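Long-range contacts in plu4264 (PDB 4MV2), which is of unknown function but has a cupin fold that binds a nickel ion, which suggests a metal-dependent role: residues I40-K46 and I93-D99; L30-F34 and F115-L119. All blocks are in the same frame, centred on the assembly; numbering follows the deposited sequence. Where two conformers were deposited one is given.

The two contacts lie on opposite sides of the centre of the chain, their centres 34 Å apart and their nearest atoms about 17 Å apart, so they never touch. In sequence, contact 1 falls between the two segments of contact 2. Contact 1 joins strand ends and loops at one end of the cupin barrel; contact 2 holds the carboxy-terminal helix 109-121 against the loop ahead of strand 35-41, where the second subunit also packs. Nickel is bound by His50, His52, Glu56 and His90. Contact 1 is not part of that site: the side chain of Val41 is about 12 Å from the metal.

Contact 1 (I40-K46 and I93-D99); sequences IVRPETK and INNNQED
At one end of the cupin beta-barrel, the type II turn from Arg42 to Thr45 packs against the loop that links strand 90-94 to strand 100-107. The pairing is antiparallel: Thr45 and Asn94 form a hydrogen-bonded pair, and Lys46 faces Ile93 in the next, non-hydrogen-bonded pair. The sound bond of the first pair runs from Asn94 N to Thr45 O (2.9 Å); the return bond from Thr45 N to Asn94 O is weak.

The Asn94 amide ties the two segments together. With CG anti to the backbone N (chi1 -176°), its amide reaches in between Val41 and Glu98. ND2 donates to Val41 O at 3.0 Å, from above that carbonyl's plane, and to Glu98 O at 2.9 Å, almost straight at 170°. Both acceptors lie close to the amide plane, which fixes the rotation of the group. OD1 accepts from Asn96 N at 3.0 Å, closing an Asx turn, so one buried side chain braces its own loop and also holds the end of strand 35-41.

Pro43 lays its ring along the backbone of the same loop, with CG 3.4 Å from Gln97 O. On the solvent side, a water is within hydrogen-bonding distance of Glu44 OE2 and Asn95 O and accepts from Gln97 NE2. Beyond the proline, Ile40 CG2 lies over one face of the Arg42 guanidinium, toward its rim, and Arg42 NE pairs with Asp20. Arg42 and Asp99 run side by side into a salt bridge, in which Arg42 NH1 reaches Asp99 OD1 at 3.1 Å, in the guanidinium plane but from above the carboxylate, the two planes being 60° apart.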
loop_
_atom_site.group_PDB
_atom_site.type_symbol
_atom_site.label_atom_id
_atom_site.label_comp_id
_atom_site.label_asym_id
_atom_site.label_seq_id
_atom_site.Cartn_x
_atom_site.Cartn_y
_atom_site.Cartn_z
ATOM N N ILE A 40 2.425 -12.082 4.356
ATOM C CA ILE A 40 3.572 -12.527 5.136
ATOM C C ILE A 40 4.064 -13.834 4.590
ATOM O O ILE A 40 3.320 -14.822 4.483
ATOM C CB ILE A 40 3.273 -12.710 6.646
ATOM C CG1 ILE A 40 2.689 -11.452 7.265
ATOM C CG2 ILE A 40 4.582 -13.108 7.348
ATOM C CD1 ILE A 40 2.215 -11.658 8.705
ATOM N N VAL A 41 5.332 -13.822 4.198
ATOM C CA VAL A 41 6.047 -15.056 3.830
ATOM C C VAL A 41 6.811 -15.477 5.073
ATOM O O VAL A 41 7.693 -14.762 5.544
ATOM C CB VAL A 41 6.936 -14.898 2.591
ATOM C CG1 VAL A 41 7.595 -16.250 2.248
ATOM C CG2 VAL A 41 6.138 -14.390 1.392
ATOM N N ARG A 42 6.448 -16.627 5.616
ATOM C CA ARG A 42 6.964 -17.071 6.906
ATOM C C ARG A 42 8.440 -17.445 6.786
ATOM O O ARG A 42 8.948 -17.687 5.691
ATOM C CB ARG A 42 6.112 -18.232 7.399
ATOM C CG ARG A 42 4.664 -17.841 7.651
ATOM C CD ARG A 42 4.539 -16.773 8.709
ATOM N NE ARG A 42 3.148 -16.418 8.977
ATOM C CZ ARG A 42 2.776 -15.503 9.846
ATOM N NH1 ARG A 42 3.682 -14.822 10.530
ATOM N NH2 ARG A 42 1.476 -15.241 10.027
ATOM N N PRO A 43 9.153 -17.471 7.918
ATOM C CA PRO A 43 10.593 -17.770 7.868
ATOM C C PRO A 43 10.894 -19.076 7.139
ATOM O O PRO A 43 10.204 -20.071 7.348
ATOM C CB PRO A 43 10.955 -17.874 9.354
ATOM C CG PRO A 43 10.005 -16.922 10.008
ATOM C CD PRO A 43 8.721 -17.167 9.301
ATOM N N GLU A 44 11.912 -19.057 6.283
ATOM C CA GLU A 44 12.371 -20.247 5.564
ATOM C C GLU A 44 11.280 -20.878 4.735
ATOM O O GLU A 44 11.184 -22.096 4.642
ATOM C CB GLU A 44 13.027 -21.244 6.526
ATOM C CG GLU A 44 14.220 -20.616 7.248
ATOM C CD GLU A 44 15.060 -21.569 8.054
ATOM O OE1 GLU A 44 14.490 -22.380 8.791
ATOM O OE2 GLU A 44 16.292 -21.515 7.914
ATOM N N THR A 45 10.482 -20.022 4.090
ATOM C CA THR A 45 9.456 -20.497 3.152
ATOM C C THR A 45 9.498 -19.653 1.889
ATOM O O THR A 45 10.140 -18.588 1.860
ATOM C CB THR A 45 8.017 -20.479 3.730
ATOM O OG1 THR A 45 7.558 -19.134 3.874
ATOM C CG2 THR A 45 7.925 -21.162 5.095
ATOM N N LYS A 46 8.761 -20.086 0.883
ATOM C CA LYS A 46 8.587 -19.295 -0.351
ATOM C C LYS A 46 7.139 -19.313 -0.772
ATOM O O LYS A 46 6.413 -20.254 -0.473
ATOM C CB LYS A 46 9.478 -19.832 -1.471
ATOM C CG LYS A 46 9.155 -21.248 -1.876
ATOM C CD LYS A 46 9.741 -21.599 -3.211
ATOM C CE LYS A 46 8.777 -21.360 -4.392
ATOM N NZ LYS A 46 7.597 -22.331 -4.440
ATOM N N ILE A 93 10.812 -15.383 -1.981
ATOM C CA ILE A 93 11.649 -16.362 -1.281
ATOM C C ILE A 93 12.157 -15.744 -0.019
ATOM O O ILE A 93 12.875 -14.747 -0.052
ATOM C CB ILE A 93 12.861 -16.795 -2.164
ATOM C CG1 ILE A 93 12.373 -17.426 -3.466
ATOM C CG2 ILE A 93 13.797 -17.732 -1.370
ATOM C CD1 ILE A 93 13.440 -17.424 -4.562
ATOM N N ASN A 94 11.769 -16.319 1.119
ATOM C CA ASN A 94 12.252 -15.845 2.408
ATOM C C ASN A 94 13.159 -16.881 3.045
ATOM O O ASN A 94 12.672 -17.806 3.699
ATOM C CB ASN A 94 11.117 -15.530 3.383
ATOM C CG ASN A 94 11.613 -14.936 4.706
ATOM O OD1 ASN A 94 12.787 -14.639 4.881
ATOM N ND2 ASN A 94 10.706 -14.824 5.663
ATOM N N ASN A 95 14.465 -16.714 2.862
ATOM C CA ASN A 95 15.443 -17.664 3.401
ATOM C C ASN A 95 15.826 -17.353 4.856
ATOM O O ASN A 95 16.635 -18.053 5.451
ATOM C CB ASN A 95 16.734 -17.678 2.574
ATOM C CG ASN A 95 16.559 -18.233 1.177
ATOM O OD1 ASN A 95 17.184 -17.740 0.231
ATOM N ND2 ASN A 95 15.770 -19.252 1.034
ATOM N N ASN A 96 15.226 -16.319 5.432
ATOM C CA ASN A 96 15.638 -15.782 6.708
ATOM C C ASN A 96 14.810 -16.287 7.866
ATOM O O ASN A 96 13.817 -16.952 7.673
ATOM C CB ASN A 96 15.677 -14.265 6.603
ATOM C CG ASN A 96 16.481 -13.816 5.394
ATOM O OD1 ASN A 96 17.688 -13.986 5.370
ATOM N ND2 ASN A 96 15.813 -13.289 4.372
ATOM N N GLN A 97 15.237 -15.948 9.069
ATOM C CA GLN A 97 14.607 -16.399 10.287
ATOM C C GLN A 97 13.427 -15.604 10.726
ATOM O O GLN A 97 12.779 -15.991 11.676
ATOM C CB GLN A 97 15.669 -16.344 11.406
ATOM C CG GLN A 97 16.794 -17.305 11.224
ATOM C CD GLN A 97 16.353 -18.676 11.627
ATOM O OE1 GLN A 97 15.956 -18.895 12.773
ATOM N NE2 GLN A 97 16.362 -19.587 10.699
ATOM N N GLU A 98 13.184 -14.477 10.060
ATOM C CA GLU A 98 12.136 -13.536 10.470
ATOM C C GLU A 98 11.080 -13.440 9.372
ATOM O O GLU A 98 11.397 -13.533 8.179
ATOM C CB GLU A 98 12.748 -12.144 10.657
ATOM C CG GLU A 98 13.932 -12.037 11.613
ATOM C CD GLU A 98 15.290 -12.472 11.025
ATOM O OE1 GLU A 98 15.503 -12.556 9.778
ATOM O OE2 GLU A 98 16.169 -12.709 11.857
ATOM N N ASP A 99 9.833 -13.222 9.767
ATOM C CA ASP A 99 8.750 -12.974 8.842
ATOM C C ASP A 99 9.103 -11.898 7.826
ATOM O O ASP A 99 9.709 -10.900 8.152
ATOM C CB ASP A 99 7.544 -12.428 9.637
ATOM C CG ASP A 99 6.793 -13.444 10.446
ATOM O OD1 ASP A 99 6.737 -14.634 10.098
ATOM O OD2 ASP A 99 6.164 -13.009 11.446
HETATM O O HOH W 1 17.096 -18.911 8.049
HETATM O O HOH W 2 17.349 -20.968 5.327
#

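Contact 2 (L30-F34 and F115-L119); sequences LNTPF and FLTRL
Asn31 OD1 is gripped side-on by Arg118, whose NE and NH2 both donate to it at 2.8 Å. The two bonds differ in approach: NH2 comes in nearly along the C=O axis, whereas NE stands above the carbonyl plane, and the N-H...O angle is 134° in both. The amide and guanidinium planes are turned 67° apart. A bend at chi3 (-59°) curls the arginine chain back so that this edge meets the amide.

The other end of the same amide turns to the helix backbone. Asn31 ND2 donates to Phe115 O at 3.2 Å in a straighter bond, and that oxygen also accepts the helical bond from Leu119 N. Asn31 is buried, and both ends of its amide are bonded to helix 109-121, the carboxy-terminal helix that follows the last strand of the cupin barrel. The loop 30-34 leads into strand 35-41, so these bonds fasten the helix to the chain entering the barrel.

Phe115 CD1 lies 3.3 Å from Asn31 CG, with the ring and amide planes oblique to each other. Pro33 CD sits over one face of the ring, a CH-pi contact 4.3 Å from the centroid, and Leu119 CG covers the opposite face, both atoms being offset toward the rim. Pro33 CB and Phe115 CB meet at 3.8 Å, the two side chains lying alongside each other.

Trp107 of the second subunit reaches this junction too: its NE1 is hydrogen-bonded to Asn31 O, and its ring meets that of Phe115 edge-to-face. Leu119 packs on Tyr55 of the second subunit, while within the chain Ser111 OG is hydrogen-bonded to Pro33 O.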
loop_
_atom_site.group_PDB
_atom_site.type_symbol
_atom_site.label_atom_id
_atom_site.label_comp_id
_atom_site.label_asym_id
_atom_site.label_seq_id
_atom_site.Cartn_x
_atom_site.Cartn_y
_atom_site.Cartn_z
ATOM N N LEU A 30 -16.344 0.671 0.879
ATOM C CA LEU A 30 -15.091 1.097 0.274
ATOM C C LEU A 30 -15.107 0.832 -1.217
ATOM O O LEU A 30 -15.318 -0.294 -1.632
ATOM C CB LEU A 30 -13.926 0.318 0.905
ATOM C CG LEU A 30 -12.546 0.620 0.313
ATOM C CD1 LEU A 30 -12.173 2.083 0.447
ATOM C CD2 LEU A 30 -11.480 -0.258 0.946
ATOM N N ASN A 31 -14.894 1.870 -2.005
ATOM C CA ASN A 31 -14.870 1.755 -3.450
ATOM C C ASN A 31 -13.500 2.138 -3.965
ATOM O O ASN A 31 -13.075 3.278 -3.859
ATOM C CB ASN A 31 -15.941 2.621 -4.081
ATOM C CG ASN A 31 -16.057 2.399 -5.582
ATOM O OD1 ASN A 31 -15.601 1.396 -6.121
ATOM N ND2 ASN A 31 -16.663 3.348 -6.259
ATOM N N THR A 32 -12.814 1.144 -4.496
ATOM C CA THR A 32 -11.408 1.293 -4.928
ATOM C C THR A 32 -11.294 0.785 -6.360
ATOM O O THR A 32 -12.019 -0.126 -6.760
ATOM C CB THR A 32 -10.394 0.453 -4.084
ATOM O OG1 THR A 32 -10.778 -0.921 -4.141
ATOM C CG2 THR A 32 -10.356 0.879 -2.614
ATOM N N PRO A 33 -10.351 1.326 -7.126
ATOM C CA PRO A 33 -10.073 0.797 -8.464
ATOM C C PRO A 33 -8.993 -0.286 -8.456
ATOM O O PRO A 33 -8.502 -0.666 -9.520
ATOM C CB PRO A 33 -9.552 2.021 -9.210
ATOM C CG PRO A 33 -8.837 2.818 -8.124
ATOM C CD PRO A 33 -9.667 2.602 -6.887
ATOM N N PHE A 34 -8.608 -0.751 -7.262
ATOM C CA PHE A 34 -7.549 -1.743 -7.086
ATOM C C PHE A 34 -7.991 -2.715 -6.012
ATOM O O PHE A 34 -8.889 -2.465 -5.227
ATOM C CB PHE A 34 -6.219 -1.058 -6.696
ATOM C CG PHE A 34 -6.326 -0.169 -5.476
ATOM C CD1 PHE A 34 -6.251 -0.717 -4.199
ATOM C CD2 PHE A 34 -6.524 1.179 -5.585
ATOM C CE1 PHE A 34 -6.357 0.086 -3.087
ATOM C CE2 PHE A 34 -6.629 1.986 -4.465
ATOM C CZ PHE A 34 -6.578 1.453 -3.235
ATOM N N PHE A 115 -14.781 0.515 -10.493
ATOM C CA PHE A 115 -14.781 1.651 -9.571
ATOM C C PHE A 115 -15.630 2.819 -10.106
ATOM O O PHE A 115 -16.464 3.367 -9.411
ATOM C CB PHE A 115 -13.327 2.110 -9.268
ATOM C CG PHE A 115 -13.246 3.465 -8.639
ATOM C CD1 PHE A 115 -13.526 3.635 -7.290
ATOM C CD2 PHE A 115 -12.912 4.587 -9.383
ATOM C CE1 PHE A 115 -13.464 4.882 -6.728
ATOM C CE2 PHE A 115 -12.875 5.828 -8.832
ATOM C CZ PHE A 115 -13.138 5.980 -7.507
ATOM N N LEU A 116 -15.411 3.169 -11.368
ATOM C CA LEU A 116 -16.160 4.268 -11.996
ATOM C C LEU A 116 -17.643 3.944 -12.109
ATOM O O LEU A 116 -18.479 4.793 -11.841
ATOM C CB LEU A 116 -15.557 4.572 -13.347
ATOM C CG LEU A 116 -14.131 5.132 -13.315
ATOM C CD1 LEU A 116 -13.480 5.173 -14.695
ATOM C CD2 LEU A 116 -14.062 6.513 -12.693
ATOM N N THR A 117 -17.965 2.706 -12.413
ATOM C CA THR A 117 -19.355 2.295 -12.559
ATOM C C THR A 117 -20.072 2.363 -11.215
ATOM O O THR A 117 -21.195 2.857 -11.124
ATOM C CB THR A 117 -19.406 0.896 -13.183
ATOM O OG1 THR A 117 -18.859 0.992 -14.508
ATOM C CG2 THR A 117 -20.824 0.363 -13.245
ATOM N N ARG A 118 -19.427 1.875 -10.156
ATOM C CA ARG A 118 -20.032 1.884 -8.836
ATOM C C ARG A 118 -20.243 3.291 -8.336
ATOM O O ARG A 118 -21.253 3.586 -7.726
ATOM C CB ARG A 118 -19.172 1.094 -7.869
ATOM C CG ARG A 118 -19.239 -0.380 -8.138
ATOM C CD ARG A 118 -18.613 -1.178 -7.028
ATOM N NE ARG A 118 -17.207 -0.840 -6.803
ATOM C CZ ARG A 118 -16.175 -1.463 -7.375
ATOM N NH1 ARG A 118 -16.384 -2.442 -8.257
ATOM N NH2 ARG A 118 -14.929 -1.098 -7.085
ATOM N N LEU A 119 -19.318 4.180 -8.633
ATOM C CA LEU A 119 -19.507 5.574 -8.287
ATOM C C LEU A 119 -20.747 6.148 -8.922
ATOM O O LEU A 119 -21.498 6.852 -8.277
ATOM C CB LEU A 119 -18.340 6.406 -8.780
ATOM C CG LEU A 119 -17.096 6.555 -7.935
ATOM C CD1 LEU A 119 -16.474 7.857 -8.409
ATOM C CD2 LEU A 119 -17.435 6.588 -6.468
#